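Local coordinates for protein thermostable carboxypeptidase 1 (Pyrococcus furiosus, PDB 1KA2) that removes amino acids one after another from the C-terminus of peptides with broad specificity, as a cobalt-dependent, homodimeric metallocarboxypeptidase of the M32 family, at residues Glu385-Glu390 and Ile397-Tyr402; Pro347-Thr352 and Asp389-Leu394. All blocks are in the same frame, centred on the assembly; numbering follows the deposited sequence.

Both interactions use helix 383-395. Interaction 1 sets its residues 385-390 against the loop that follows the helix, 397-402. Interaction 2 sets its residues 389-394 against the earlier loop 347-352, which precedes helix 359-375. In chain order the pieces run loop, helix, loop, with Asp-389 and Glu-390 common to both contacts. The centres lie about 8 Å apart. The two contacts touch through Arg-398 and Glu-392, and Ile-397 packs on Phe-349. One helix thus gathers two loops at the periphery of this largely helical peptidase, away from the metal site.

Interaction 1: residues Glu385-Glu390 and Ile397-Tyr402; sequences EMWNDE and IRPRKY
The guanidinium group of Arg-398 has Asn-388 CB over the centre of one face, 3.7 Å above its plane. Carboxylates of Glu-385 and Asp-389 lie at its edge. The amide of Asn-388 is turned almost square to the guanidinium, with 85° between the planes. At the indole of Trp-387, Pro-399 CG comes up near the ring plane, 4.5 Å from Trp-387 CD1.

The charged part is a salt-bridge network. Arg-398 NH2 lies 2.6 Å from Glu-385 OE2. Arg-398 NH2 also donates to Asp-389 OD1 at 2.7 Å, in a fairly straight bond (166°) that stays in the guanidinium plane. Arg-398 NH1 adds a weak, bent bond to Asp-389 OD1, 3.3 Å long. Arg-398 reaches this place with CG anti to its backbone N (chi1 -172°) and its chain extended from CG to NE.

The two acids sit one turn apart on helix 383-395, and the arginine lies in the loop just after that helix. The chain therefore folds back along the helix it has just left, and the network ties the two together. NH1 has a further salt bridge to Glu-392, so three acids of one helix share a single guanidinium. With an alanine here instead of Arg-398, Glu-385 and Asp-389 would probably be left as close like charges without their common cation, and Asn-388 CB would lose its cover.

Pro-399 packs on Asn-388, with Pro-399 CG 3.7 Å from Asn-388 OD1. Asn-388 ND2 lies 3.5 Å from Pro-399 O.

Interaction 2: residues Pro347-Thr352 and Asp389-Leu394; sequences PDFIRT and DEMERL
Met-391 of helix 383-395 meets Asp-348 and Phe-349 of the loop between helices 335-342 and 359-375. This is helix-to-loop packing in the M32 carboxypeptidase fold. The loop segment also holds Ile-350, Arg-351 and Thr-352, the start of a predicted I/NRXXA/SD family motif.

The apolar contact rests on one methyl group. Met-391 CE comes to the edge of the Phe-349 ring, near its plane, 3.8 Å from Phe-349 CD2. The approach is thus not over a ring face. The methionine chain is bent at chi2 and again at chi3; chi3 then decides where CE points, here to the ring edge. The two side chains cross at a slant. Met-391 also packs on Pro-399 and on Leu-365 of helix 359-375.

Contact with the backbone is made by the same methyl: Met-391 CE lies 3.8 Å from Asp-348 O.

Polar bonds act within each segment. In the loop, Asp-348 OD1 accepts the backbone N-H of Phe-349 at 2.9 Å. The donor meets the anti side of the carboxylate, 23° out of its plane. This bond ties the Asp-348 side chain to the backbone at Phe-349, next to the ring. Phe-349 O is bonded in turn by Gln-408 NE2, which joins this loop to the one before helix 411-414. Gln-408 belongs to the predicted GXXQDXHW motif.

On the helix, Glu-390 and Arg-393 form an intrahelical salt bridge. Arg-393 also bridges to Glu-180 of helix 169-192. Arg-393 NH2 donates to the syn lone pair of Glu-390 OE1 at 2.6 Å, 166° at the hydrogen, with the oxygen 8° out of the guanidinium plane.

Interaction 1: residues Glu385-Glu390 and Ile397-Tyr402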
loop_
_atom_site.group_PDB
_atom_site.type_symbol
_atom_site.label_atom_id
_atom_site.label_comp_id
_atom_site.label_asym_id
_atom_site.label_seq_id
_atom_site.Cartn_x
_atom_site.Cartn_y
_atom_site.Cartn_z
ATOM N N GLU A 385 11.214 -9.263 -40.156
ATOM C CA GLU A 385 12.352 -9.094 -41.058
ATOM C C GLU A 385 12.866 -7.662 -41.064
ATOM O O GLU A 385 14.071 -7.444 -41.056
ATOM C CB GLU A 385 11.999 -9.537 -42.481
ATOM C CG GLU A 385 12.196 -11.025 -42.694
ATOM C CD GLU A 385 13.648 -11.433 -42.518
ATOM O OE1 GLU A 385 13.910 -12.602 -42.151
ATOM O OE2 GLU A 385 14.528 -10.581 -42.757
ATOM N N MET A 386 11.965 -6.684 -41.081
ATOM C CA MET A 386 12.393 -5.284 -41.060
ATOM C C MET A 386 13.203 -5.014 -39.801
ATOM O O MET A 386 14.196 -4.287 -39.823
ATOM C CB MET A 386 11.190 -4.346 -41.079
ATOM C CG MET A 386 10.451 -4.318 -42.385
ATOM S SD MET A 386 9.055 -3.222 -42.262
ATOM C CE MET A 386 7.737 -4.393 -42.206
ATOM N N TRP A 387 12.754 -5.595 -38.696
ATOM C CA TRP A 387 13.430 -5.447 -37.413
ATOM C C TRP A 387 14.808 -6.093 -37.525
ATOM O O TRP A 387 15.812 -5.510 -37.130
ATOM C CB TRP A 387 12.607 -6.140 -36.325
ATOM C CG TRP A 387 13.191 -6.078 -34.959
ATOM C CD1 TRP A 387 14.333 -6.681 -34.524
ATOM C CD2 TRP A 387 12.634 -5.405 -33.829
ATOM N NE1 TRP A 387 14.523 -6.429 -33.180
ATOM C CE2 TRP A 387 13.490 -5.645 -32.732
ATOM C CE3 TRP A 387 11.492 -4.622 -33.635
ATOM C CZ2 TRP A 387 13.240 -5.127 -31.461
ATOM C CZ3 TRP A 387 11.244 -4.107 -32.371
ATOM C CH2 TRP A 387 12.114 -4.363 -31.302
ATOM N N ASN A 388 14.841 -7.303 -38.074
ATOM C CA ASN A 388 16.093 -8.037 -38.248
ATOM C C ASN A 388 17.085 -7.327 -39.162
ATOM O O ASN A 388 18.270 -7.232 -38.839
ATOM C CB ASN A 388 15.805 -9.441 -38.779
ATOM C CG ASN A 388 15.375 -10.395 -37.682
ATOM O OD1 ASN A 388 14.908 -9.968 -36.620
ATOM N ND2 ASN A 388 15.525 -11.693 -37.931
ATOM N N ASP A 389 16.608 -6.828 -40.296
ATOM C CA ASP A 389 17.486 -6.125 -41.227
ATOM C C ASP A 389 18.034 -4.862 -40.577
ATOM O O ASP A 389 19.180 -4.486 -40.816
ATOM C CB ASP A 389 16.745 -5.751 -42.525
ATOM C CG ASP A 389 16.243 -6.970 -43.299
ATOM O OD1 ASP A 389 16.840 -8.062 -43.178
ATOM O OD2 ASP A 389 15.252 -6.826 -44.045
ATOM N N GLU A 390 17.217 -4.205 -39.757
ATOM C CA GLU A 390 17.655 -2.986 -39.079
ATOM C C GLU A 390 18.689 -3.298 -38.008
ATOM O O GLU A 390 19.682 -2.582 -37.871
ATOM C CB GLU A 390 16.462 -2.250 -38.461
ATOM C CG GLU A 390 15.847 -1.226 -39.395
ATOM C CD GLU A 390 16.829 -0.126 -39.762
ATOM O OE1 GLU A 390 17.096 0.751 -38.913
ATOM O OE2 GLU A 390 17.344 -0.146 -40.900
ATOM N N ILE A 397 24.606 -7.446 -36.061
ATOM C CA ILE A 397 24.127 -8.755 -35.602
ATOM C C ILE A 397 22.685 -8.950 -36.044
ATOM O O ILE A 397 21.962 -7.977 -36.256
ATOM C CB ILE A 397 24.222 -8.871 -34.071
ATOM C CG1 ILE A 397 23.396 -7.760 -33.416
ATOM C CG2 ILE A 397 25.690 -8.783 -33.660
ATOM C CD1 ILE A 397 23.453 -7.768 -31.890
ATOM N N ARG A 398 22.275 -10.206 -36.192
ATOM C CA ARG A 398 20.918 -10.512 -36.624
ATOM C C ARG A 398 20.265 -11.484 -35.665
ATOM O O ARG A 398 20.778 -12.577 -35.437
ATOM C CB ARG A 398 20.922 -11.131 -38.023
ATOM C CG ARG A 398 19.522 -11.288 -38.608
ATOM C CD ARG A 398 19.509 -12.133 -39.880
ATOM N NE ARG A 398 18.327 -11.860 -40.701
ATOM C CZ ARG A 398 18.141 -10.735 -41.385
ATOM N NH1 ARG A 398 19.059 -9.777 -41.353
ATOM N NH2 ARG A 398 17.038 -10.562 -42.100
ATOM N N PRO A 399 19.115 -11.102 -35.091
ATOM C CA PRO A 399 18.438 -12.002 -34.154
ATOM C C PRO A 399 18.210 -13.356 -34.815
ATOM O O PRO A 399 17.909 -13.426 -36.000
ATOM C CB PRO A 399 17.129 -11.274 -33.862
ATOM C CG PRO A 399 17.513 -9.816 -34.013
ATOM C CD PRO A 399 18.356 -9.848 -35.265
ATOM N N ARG A 400 18.348 -14.426 -34.047
ATOM C CA ARG A 400 18.162 -15.771 -34.571
ATOM C C ARG A 400 16.815 -16.331 -34.153
ATOM O O ARG A 400 16.343 -17.325 -34.703
ATOM C CB ARG A 400 19.288 -16.671 -34.064
ATOM C CG ARG A 400 20.661 -16.158 -34.444
ATOM C CD ARG A 400 21.711 -16.719 -33.535
ATOM N NE ARG A 400 21.439 -16.366 -32.147
ATOM C CZ ARG A 400 22.058 -16.921 -31.115
ATOM N NH1 ARG A 400 22.981 -17.852 -31.328
ATOM N NH2 ARG A 400 21.747 -16.553 -29.879
ATOM N N LYS A 401 16.201 -15.689 -33.168
ATOM C CA LYS A 401 14.903 -16.104 -32.678
ATOM C C LYS A 401 14.072 -14.875 -32.297
ATOM O O LYS A 401 14.615 -13.823 -31.961
ATOM C CB LYS A 401 15.068 -17.054 -31.490
ATOM C CG LYS A 401 16.106 -16.633 -30.470
ATOM C CD LYS A 401 16.062 -17.583 -29.278
ATOM C CE LYS A 401 17.069 -17.215 -28.220
ATOM N NZ LYS A 401 16.963 -18.133 -27.062
ATOM N N TYR A 402 12.755 -15.011 -32.359
ATOM C CA TYR A 402 11.862 -13.899 -32.067
ATOM C C TYR A 402 12.074 -13.230 -30.709
ATOM O O TYR A 402 11.934 -12.014 -30.598
ATOM C CB TYR A 402 10.403 -14.355 -32.225
ATOM C CG TYR A 402 10.033 -14.701 -33.657
ATOM C CD1 TYR A 402 9.522 -15.959 -33.986
ATOM C CD2 TYR A 402 10.194 -13.768 -34.686
ATOM C CE1 TYR A 402 9.180 -16.282 -35.308
ATOM C CE2 TYR A 402 9.852 -14.079 -36.012
ATOM C CZ TYR A 402 9.345 -15.337 -36.315
ATOM O OH TYR A 402 8.992 -15.642 -37.619
#

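Interaction 2: residues Pro347-Thr352 and Asp389-Leu394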
loop_
_atom_site.group_PDB
_atom_site.type_symbol
_atom_site.label_atom_id
_atom_site.label_comp_id
_atom_site.label_asym_id
_atom_site.label_seq_id
_atom_site.Cartn_x
_atom_site.Cartn_y
_atom_site.Cartn_z
ATOM N N PRO A 347 27.773 -4.483 -28.999
ATOM C CA PRO A 347 26.467 -4.535 -29.652
ATOM C C PRO A 347 25.897 -5.909 -29.324
ATOM O O PRO A 347 26.619 -6.906 -29.357
ATOM C CB PRO A 347 26.812 -4.354 -31.135
ATOM C CG PRO A 347 28.220 -4.875 -31.234
ATOM C CD PRO A 347 28.856 -4.319 -29.984
ATOM N N ASP A 348 24.618 -5.954 -28.965
ATOM C CA ASP A 348 23.973 -7.208 -28.608
ATOM C C ASP A 348 22.482 -7.088 -28.906
ATOM O O ASP A 348 21.983 -6.004 -29.202
ATOM C CB ASP A 348 24.190 -7.517 -27.122
ATOM C CG ASP A 348 24.414 -9.001 -26.851
ATOM O OD1 ASP A 348 23.931 -9.841 -27.639
ATOM O OD2 ASP A 348 25.063 -9.333 -25.837
ATOM N N PHE A 349 21.780 -8.209 -28.814
ATOM C CA PHE A 349 20.361 -8.265 -29.120
ATOM C C PHE A 349 19.363 -7.543 -28.219
ATOM O O PHE A 349 18.402 -6.961 -28.715
ATOM C CB PHE A 349 19.938 -9.729 -29.222
ATOM C CG PHE A 349 20.546 -10.454 -30.385
ATOM C CD1 PHE A 349 20.818 -11.811 -30.304
ATOM C CD2 PHE A 349 20.838 -9.782 -31.565
ATOM C CE1 PHE A 349 21.371 -12.489 -31.385
ATOM C CE2 PHE A 349 21.391 -10.452 -32.648
ATOM C CZ PHE A 349 21.659 -11.807 -32.558
ATOM N N ILE A 350 19.589 -7.574 -26.910
ATOM C CA ILE A 350 18.643 -6.992 -25.962
ATOM C C ILE A 350 18.827 -5.537 -25.563
ATOM O O ILE A 350 19.811 -5.156 -24.944
ATOM C CB ILE A 350 18.582 -7.853 -24.674
ATOM C CG1 ILE A 350 18.466 -9.333 -25.052
ATOM C CG2 ILE A 350 17.406 -7.432 -23.808
ATOM C CD1 ILE A 350 17.321 -9.641 -25.984
ATOM N N ARG A 351 17.832 -4.731 -25.899
ATOM C CA ARG A 351 17.861 -3.316 -25.584
ATOM C C ARG A 351 18.155 -3.021 -24.103
ATOM O O ARG A 351 19.021 -2.200 -23.797
ATOM C CB ARG A 351 16.528 -2.690 -25.985
ATOM C CG ARG A 351 16.408 -1.229 -25.653
ATOM C CD ARG A 351 14.953 -0.814 -25.687
ATOM N NE ARG A 351 14.660 -0.021 -24.501
ATOM C CZ ARG A 351 13.905 -0.429 -23.489
ATOM N NH1 ARG A 351 13.341 -1.630 -23.504
ATOM N NH2 ARG A 351 13.740 0.368 -22.447
ATOM N N THR A 352 17.458 -3.685 -23.182
ATOM C CA THR A 352 17.679 -3.416 -21.760
ATOM C C THR A 352 19.081 -3.753 -21.258
ATOM O O THR A 352 19.462 -3.379 -20.152
ATOM C CB THR A 352 16.638 -4.144 -20.872
ATOM O OG1 THR A 352 16.644 -5.541 -21.167
ATOM C CG2 THR A 352 15.249 -3.597 -21.134
ATOM N N ASP A 389 16.608 -6.828 -40.296
ATOM C CA ASP A 389 17.486 -6.125 -41.227
ATOM C C ASP A 389 18.034 -4.862 -40.577
ATOM O O ASP A 389 19.180 -4.486 -40.816
ATOM C CB ASP A 389 16.745 -5.751 -42.525
ATOM C CG ASP A 389 16.243 -6.970 -43.299
ATOM O OD1 ASP A 389 16.840 -8.062 -43.178
ATOM O OD2 ASP A 389 15.252 -6.826 -44.045
ATOM N N GLU A 390 17.217 -4.205 -39.757
ATOM C CA GLU A 390 17.655 -2.986 -39.079
ATOM C C GLU A 390 18.689 -3.298 -38.008
ATOM O O GLU A 390 19.682 -2.582 -37.871
ATOM C CB GLU A 390 16.462 -2.250 -38.461
ATOM C CG GLU A 390 15.847 -1.226 -39.395
ATOM C CD GLU A 390 16.829 -0.126 -39.762
ATOM O OE1 GLU A 390 17.096 0.751 -38.913
ATOM O OE2 GLU A 390 17.344 -0.146 -40.900
ATOM N N MET A 391 18.452 -4.366 -37.253
ATOM C CA MET A 391 19.389 -4.778 -36.215
ATOM C C MET A 391 20.728 -5.076 -36.877
ATOM O O MET A 391 21.797 -4.831 -36.303
ATOM C CB MET A 391 18.894 -6.049 -35.510
ATOM C CG MET A 391 17.947 -5.817 -34.335
ATOM S SD MET A 391 18.749 -4.910 -32.998
ATOM C CE MET A 391 19.950 -6.138 -32.387
ATOM N N GLU A 392 20.661 -5.612 -38.092
ATOM C CA GLU A 392 21.869 -5.971 -38.812
ATOM C C GLU A 392 22.556 -4.764 -39.417
ATOM O O GLU A 392 23.779 -4.703 -39.455
ATOM C CB GLU A 392 21.551 -6.989 -39.904
ATOM C CG GLU A 392 22.778 -7.660 -40.467
ATOM C CD GLU A 392 22.438 -8.643 -41.557
ATOM O OE1 GLU A 392 21.636 -9.565 -41.297
ATOM O OE2 GLU A 392 22.970 -8.489 -42.675
ATOM N N ARG A 393 21.770 -3.797 -39.876
ATOM C CA ARG A 393 22.318 -2.588 -40.477
ATOM C C ARG A 393 22.954 -1.625 -39.466
ATOM O O ARG A 393 23.855 -0.864 -39.821
ATOM C CB ARG A 393 21.230 -1.846 -41.245
ATOM C CG ARG A 393 21.678 -0.503 -41.804
ATOM C CD ARG A 393 20.504 0.260 -42.374
ATOM N NE ARG A 393 19.620 0.787 -41.333
ATOM C CZ ARG A 393 19.766 1.964 -40.731
ATOM N NH1 ARG A 393 20.768 2.757 -41.053
ATOM N NH2 ARG A 393 18.888 2.364 -39.825
ATOM N N LEU A 394 22.499 -1.653 -38.212
ATOM C CA LEU A 394 23.031 -0.750 -37.186
ATOM C C LEU A 394 24.041 -1.398 -36.252
ATOM O O LEU A 394 25.032 -0.789 -35.868
ATOM C CB LEU A 394 21.876 -0.177 -36.360
ATOM C CG LEU A 394 20.786 0.613 -37.095
ATOM C CD1 LEU A 394 19.678 0.955 -36.101
ATOM C CD2 LEU A 394 21.374 1.872 -37.734
#